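Local coordinates for protein dihydroxyacetone kinase (Citrobacter freundii, PDB 1UN8) that catalyses the ATP-dependent phosphorylation of dihydroxyacetone to dihydroxyacetone phosphate in glycerol fermentation, working as a homodimer with divalent metal cations, at residues A396-S401 with G421-V426; L106-Y111 with L116-A121. All coordinates share one frame; numbering follows the deposited sequence.

How the contacts relate
The two contacts lie on opposite sides of the chain's centre, with centres about 75 Å apart and nearest atoms about 55 Å apart. They have no structural element in common. Contact 1 joins two helices of the lipid-holding helical barrel in the C-terminal DhaL region. It is partly buried and mixes a salt bridge at its outer side with one apolar pair within. Contact 2 packs a helix on a strand in the substrate-binding DhaK region. It is buried and apolar, with a methyl group over an aromatic ring and no hydrogen bond across it. The second subunit comes near both: Thr-425 packs on Leu-120 of the second subunit, and Leu-120 on Ser-437 of the second subunit.

Contact 1: A396-S401 with G421-V426; sequences AREIAS and GERLTV
OE2 of Glu-398 lies at the edge of the Arg-423 guanidinium, near its plane. NH1 of Arg-423 is 2.5 Å from OE2 of Glu-398, and the pair forms a salt bridge. This is short for such a pair and its exact value is doubtful. The two flat groups stand nearly upright to each other, 83° apart, and do not pair side by side: OE2 takes the contact, while OE1 of Glu-398 is 4.1 Å from NH1 of Arg-423. The N-H points poorly at the oxygen (118°), so the hydrogen bond is weak. With CG anti to the backbone N (chi1 179°) and a bend at chi2, Glu-398 carries its carboxylate to NH1. Bends at chi2 and chi3 turn the Arg-423 guanidinium to meet it edge-on. Deeper in, CG1 of Ile-399 meets CD2 of Leu-424 at 4.2 Å, a light touch between buried side chains that cross at about a right angle. Leu-424 packs on Met-436 and Phe-440 of helix 430-448, and Ile-399 touches the bound phospholipid. The contact joins helices 388-404 and 413-427, a polar bridge outside and an apolar pair inside. It belongs to the eight-helix barrel whose pocket holds this lipid.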
loop_
_atom_site.group_PDB
_atom_site.type_symbol
_atom_site.label_atom_id
_atom_site.label_comp_id
_atom_site.label_asym_id
_atom_site.label_seq_id
_atom_site.Cartn_x
_atom_site.Cartn_y
_atom_site.Cartn_z
ATOM N N ALA A 396 -20.115 -32.459 30.284
ATOM C CA ALA A 396 -20.410 -33.435 31.318
ATOM C C ALA A 396 -21.131 -34.635 30.710
ATOM O O ALA A 396 -20.675 -35.770 30.844
ATOM C CB ALA A 396 -21.262 -32.808 32.400
ATOM N N ARG A 397 -22.243 -34.376 30.025
ATOM C CA ARG A 397 -23.031 -35.441 29.410
ATOM C C ARG A 397 -22.249 -36.280 28.408
ATOM O O ARG A 397 -22.482 -37.482 28.281
ATOM C CB ARG A 397 -24.284 -34.848 28.760
ATOM C CG ARG A 397 -25.266 -34.329 29.794
ATOM C CD ARG A 397 -26.205 -33.260 29.257
ATOM N NE ARG A 397 -26.922 -32.619 30.359
ATOM C CZ ARG A 397 -27.602 -31.480 30.251
ATOM N NH1 ARG A 397 -27.663 -30.847 29.081
ATOM N NH2 ARG A 397 -28.208 -30.964 31.319
ATOM N N GLU A 398 -21.314 -35.655 27.702
ATOM C CA GLU A 398 -20.506 -36.375 26.724
ATOM C C GLU A 398 -19.655 -37.401 27.448
ATOM O O GLU A 398 -19.522 -38.539 26.997
ATOM C CB GLU A 398 -19.610 -35.405 25.947
ATOM C CG GLU A 398 -18.695 -36.058 24.902
ATOM C CD GLU A 398 -19.433 -36.992 23.941
ATOM O OE1 GLU A 398 -20.604 -36.710 23.592
ATOM O OE2 GLU A 398 -18.827 -38.008 23.523
ATOM N N ILE A 399 -19.075 -37.008 28.576
ATOM C CA ILE A 399 -18.243 -37.936 29.332
ATOM C C ILE A 399 -19.115 -38.919 30.111
ATOM O O ILE A 399 -18.704 -40.048 30.371
ATOM C CB ILE A 399 -17.312 -37.190 30.310
ATOM C CG1 ILE A 399 -16.488 -36.155 29.550
ATOM C CG2 ILE A 399 -16.382 -38.180 30.998
ATOM C CD1 ILE A 399 -15.585 -36.743 28.519
ATOM N N ALA A 400 -20.320 -38.481 30.475
ATOM C CA ALA A 400 -21.263 -39.324 31.211
ATOM C C ALA A 400 -21.731 -40.434 30.281
ATOM O O ALA A 400 -21.800 -41.604 30.667
ATOM C CB ALA A 400 -22.457 -38.500 31.669
ATOM N N SER A 401 -22.064 -40.044 29.053
ATOM C CA SER A 401 -22.513 -40.984 28.041
ATOM C C SER A 401 -21.442 -42.060 27.893
ATOM O O SER A 401 -21.701 -43.242 28.119
ATOM C CB SER A 401 -22.718 -40.260 26.709
ATOM O OG SER A 401 -23.167 -41.161 25.714
ATOM N N GLY A 421 -9.733 -34.819 27.430
ATOM C CA GLY A 421 -9.121 -33.658 26.816
ATOM C C GLY A 421 -9.409 -33.591 25.332
ATOM O O GLY A 421 -9.595 -32.514 24.760
ATOM N N GLU A 422 -9.461 -34.757 24.705
ATOM C CA GLU A 422 -9.722 -34.825 23.283
ATOM C C GLU A 422 -11.188 -34.594 22.954
ATOM O O GLU A 422 -11.513 -33.937 21.974
ATOM C CB GLU A 422 -9.302 -36.190 22.747
ATOM C CG GLU A 422 -9.392 -36.322 21.234
ATOM C CD GLU A 422 -9.328 -37.772 20.771
ATOM O OE1 GLU A 422 -10.333 -38.505 20.937
ATOM O OE2 GLU A 422 -8.264 -38.177 20.248
ATOM N N ARG A 423 -12.074 -35.115 23.787
ATOM C CA ARG A 423 -13.502 -34.998 23.534
ATOM C C ARG A 423 -14.223 -33.698 23.917
ATOM O O ARG A 423 -15.212 -33.337 23.286
ATOM C CB ARG A 423 -14.215 -36.182 24.194
ATOM C CG ARG A 423 -13.788 -37.553 23.680
ATOM C CD ARG A 423 -14.897 -38.211 22.868
ATOM N NE ARG A 423 -15.035 -37.613 21.543
ATOM C CZ ARG A 423 -16.194 -37.450 20.910
ATOM N NH1 ARG A 423 -17.329 -37.836 21.483
ATOM N NH2 ARG A 423 -16.218 -36.901 19.701
ATOM N N LEU A 424 -13.743 -32.989 24.931
ATOM C CA LEU A 424 -14.424 -31.773 25.366
ATOM C C LEU A 424 -14.637 -30.692 24.306
ATOM O O LEU A 424 -15.770 -30.266 24.097
ATOM C CB LEU A 424 -13.719 -31.186 26.596
ATOM C CG LEU A 424 -13.790 -32.056 27.863
ATOM C CD1 LEU A 424 -13.228 -31.294 29.058
ATOM C CD2 LEU A 424 -15.236 -32.461 28.131
ATOM N N THR A 425 -13.577 -30.248 23.636
ATOM C CA THR A 425 -13.715 -29.203 22.613
ATOM C C THR A 425 -14.684 -29.579 21.501
ATOM O O THR A 425 -15.279 -28.706 20.858
ATOM C CB THR A 425 -12.381 -28.863 21.940
ATOM O OG1 THR A 425 -11.709 -30.076 21.588
ATOM C CG2 THR A 425 -11.513 -28.036 22.857
ATOM N N VAL A 426 -14.840 -30.875 21.264
ATOM C CA VAL A 426 -15.743 -31.331 20.219
ATOM C C VAL A 426 -17.193 -31.085 20.612
ATOM O O VAL A 426 -18.033 -30.778 19.768
ATOM C CB VAL A 426 -15.548 -32.834 19.937
ATOM C CG1 VAL A 426 -16.588 -33.330 18.932
ATOM C CG2 VAL A 426 -14.142 -33.074 19.414
#

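Contact 2: L106-Y111 with L116-A121; sequences LIVKNY and LNFGLA
Val-108 sets its CG2 methyl over one face of the Phe-118 ring, the tight part of the contact. CG2 of Val-108 is 3.6 Å from CG of Phe-118 and 3.8 Å from its CD2. CG2 of Val-108 stands 4.0 Å from the centroid of the Phe-118 ring, 26° off its normal. This is a CH-pi contact, offset toward the rim on the CG side. A chi1 of 180° sends CG1 away from the backbone N and leaves CG2 over the ring. Leu-106 packs more loosely. CD1 of Leu-106 lies at the ring edge, near the ring plane, 4.2 Å from CB of Phe-118. CD1 of Leu-106 is 3.7 Å from the backbone O of Phe-118. Beyond this apolar core the segments part. Asn-117 and Asn-110 are partly exposed and have partners elsewhere, Asn-117 in Pro-86 and Asn-110 in Arg-115. Strand 104-109 and helix 112-127 are the first two elements of a beta-alpha-beta unit completed by strand 132-137. Substrate-binding Lys-109 sits at the strand end. Helix 88-98 flanks the contact, with Val-91 against Phe-118 and Ile-95 against Leu-106, while Met-134 of strand 132-137 touches Val-108.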
loop_
_atom_site.group_PDB
_atom_site.type_symbol
_atom_site.label_atom_id
_atom_site.label_comp_id
_atom_site.label_asym_id
_atom_site.label_seq_id
_atom_site.Cartn_x
_atom_site.Cartn_y
_atom_site.Cartn_z
ATOM N N LEU A 106 13.067 13.589 -22.532
ATOM C CA LEU A 106 12.025 13.898 -21.557
ATOM C C LEU A 106 10.922 12.843 -21.768
ATOM O O LEU A 106 10.448 12.649 -22.891
ATOM C CB LEU A 106 11.452 15.299 -21.794
ATOM C CG LEU A 106 12.400 16.504 -21.736
ATOM C CD1 LEU A 106 11.614 17.782 -22.022
ATOM C CD2 LEU A 106 13.095 16.586 -20.386
ATOM N N ILE A 107 10.548 12.128 -20.709
ATOM C CA ILE A 107 9.484 11.141 -20.805
ATOM C C ILE A 107 8.277 11.774 -20.093
ATOM O O ILE A 107 8.282 11.954 -18.861
ATOM C CB ILE A 107 9.866 9.830 -20.108
ATOM C CG1 ILE A 107 11.164 9.276 -20.722
ATOM C CG2 ILE A 107 8.698 8.814 -20.233
ATOM C CD1 ILE A 107 11.049 7.900 -21.316
ATOM N N VAL A 108 7.246 12.113 -20.863
ATOM C CA VAL A 108 6.067 12.764 -20.300
ATOM C C VAL A 108 4.747 12.000 -20.421
ATOM O O VAL A 108 4.383 11.544 -21.502
ATOM C CB VAL A 108 5.877 14.148 -20.942
ATOM C CG1 VAL A 108 4.649 14.834 -20.374
ATOM C CG2 VAL A 108 7.112 14.988 -20.692
ATOM N N LYS A 109 4.029 11.880 -19.302
ATOM C CA LYS A 109 2.729 11.203 -19.293
ATOM C C LYS A 109 1.761 12.120 -20.042
ATOM O O LYS A 109 1.863 13.340 -19.949
ATOM C CB LYS A 109 2.262 10.949 -17.851
ATOM C CG LYS A 109 3.151 9.962 -17.091
ATOM C CD LYS A 109 2.548 9.517 -15.748
ATOM C CE LYS A 109 2.260 10.686 -14.811
ATOM N NZ LYS A 109 3.435 11.562 -14.579
ATOM N N ASN A 110 0.836 11.539 -20.794
ATOM C CA ASN A 110 -0.094 12.334 -21.595
ATOM C C ASN A 110 -1.095 13.201 -20.834
ATOM O O ASN A 110 -2.204 12.774 -20.542
ATOM C CB ASN A 110 -0.853 11.425 -22.564
ATOM C CG ASN A 110 -1.271 12.145 -23.834
ATOM O OD1 ASN A 110 -1.180 13.371 -23.923
ATOM N ND2 ASN A 110 -1.734 11.383 -24.828
ATOM N N TYR A 111 -0.690 14.419 -20.509
ATOM C CA TYR A 111 -1.555 15.377 -19.830
ATOM C C TYR A 111 -1.121 16.762 -20.303
ATOM O O TYR A 111 0.072 17.074 -20.311
ATOM C CB TYR A 111 -1.513 15.158 -18.316
ATOM C CG TYR A 111 -1.910 13.763 -17.888
ATOM C CD1 TYR A 111 -0.946 12.824 -17.545
ATOM C CD2 TYR A 111 -3.241 13.384 -17.826
ATOM C CE1 TYR A 111 -1.299 11.546 -17.152
ATOM C CE2 TYR A 111 -3.606 12.109 -17.435
ATOM C CZ TYR A 111 -2.631 11.195 -17.099
ATOM O OH TYR A 111 -2.990 9.926 -16.709
ATOM N N LEU A 116 2.610 20.792 -22.188
ATOM C CA LEU A 116 2.888 22.195 -22.426
ATOM C C LEU A 116 4.085 22.711 -21.627
ATOM O O LEU A 116 4.891 23.477 -22.145
ATOM C CB LEU A 116 1.657 23.043 -22.102
ATOM C CG LEU A 116 0.420 22.780 -22.957
ATOM C CD1 LEU A 116 -0.655 23.789 -22.607
ATOM C CD2 LEU A 116 0.772 22.879 -24.435
ATOM N N ASN A 117 4.214 22.299 -20.372
ATOM C CA ASN A 117 5.322 22.796 -19.572
ATOM C C ASN A 117 6.661 22.166 -19.878
ATOM O O ASN A 117 7.666 22.866 -19.917
ATOM C CB ASN A 117 5.012 22.689 -18.086
ATOM C CG ASN A 117 4.194 23.859 -17.595
ATOM O OD1 ASN A 117 3.656 24.640 -18.388
ATOM N ND2 ASN A 117 4.091 23.990 -16.275
ATOM N N PHE A 118 6.696 20.856 -20.086
ATOM C CA PHE A 118 7.958 20.224 -20.427
ATOM C C PHE A 118 8.291 20.682 -21.846
ATOM O O PHE A 118 9.454 20.837 -22.197
ATOM C CB PHE A 118 7.849 18.697 -20.400
ATOM C CG PHE A 118 7.924 18.095 -19.029
ATOM C CD1 PHE A 118 6.850 18.177 -18.154
ATOM C CD2 PHE A 118 9.071 17.428 -18.617
ATOM C CE1 PHE A 118 6.917 17.602 -16.888
ATOM C CE2 PHE A 118 9.150 16.851 -17.355
ATOM C CZ PHE A 118 8.074 16.936 -16.488
ATOM N N GLY A 119 7.255 20.904 -22.652
ATOM C CA GLY A 119 7.449 21.337 -24.023
ATOM C C GLY A 119 8.112 22.701 -24.141
ATOM O O GLY A 119 9.124 22.841 -24.828
ATOM N N LEU A 120 7.551 23.719 -23.496
ATOM C CA LEU A 120 8.168 25.032 -23.568
ATOM C C LEU A 120 9.587 24.916 -23.006
ATOM O O LEU A 120 10.501 25.603 -23.461
ATOM C CB LEU A 120 7.373 26.061 -22.767
ATOM C CG LEU A 120 7.959 27.479 -22.755
ATOM C CD1 LEU A 120 8.404 27.890 -24.154
ATOM C CD2 LEU A 120 6.912 28.454 -22.220
ATOM N N ALA A 121 9.770 24.029 -22.033
ATOM C CA ALA A 121 11.084 23.825 -21.434
ATOM C C ALA A 121 12.074 23.285 -22.466
ATOM O O ALA A 121 13.190 23.779 -22.580
ATOM C CB ALA A 121 10.987 22.859 -20.250
#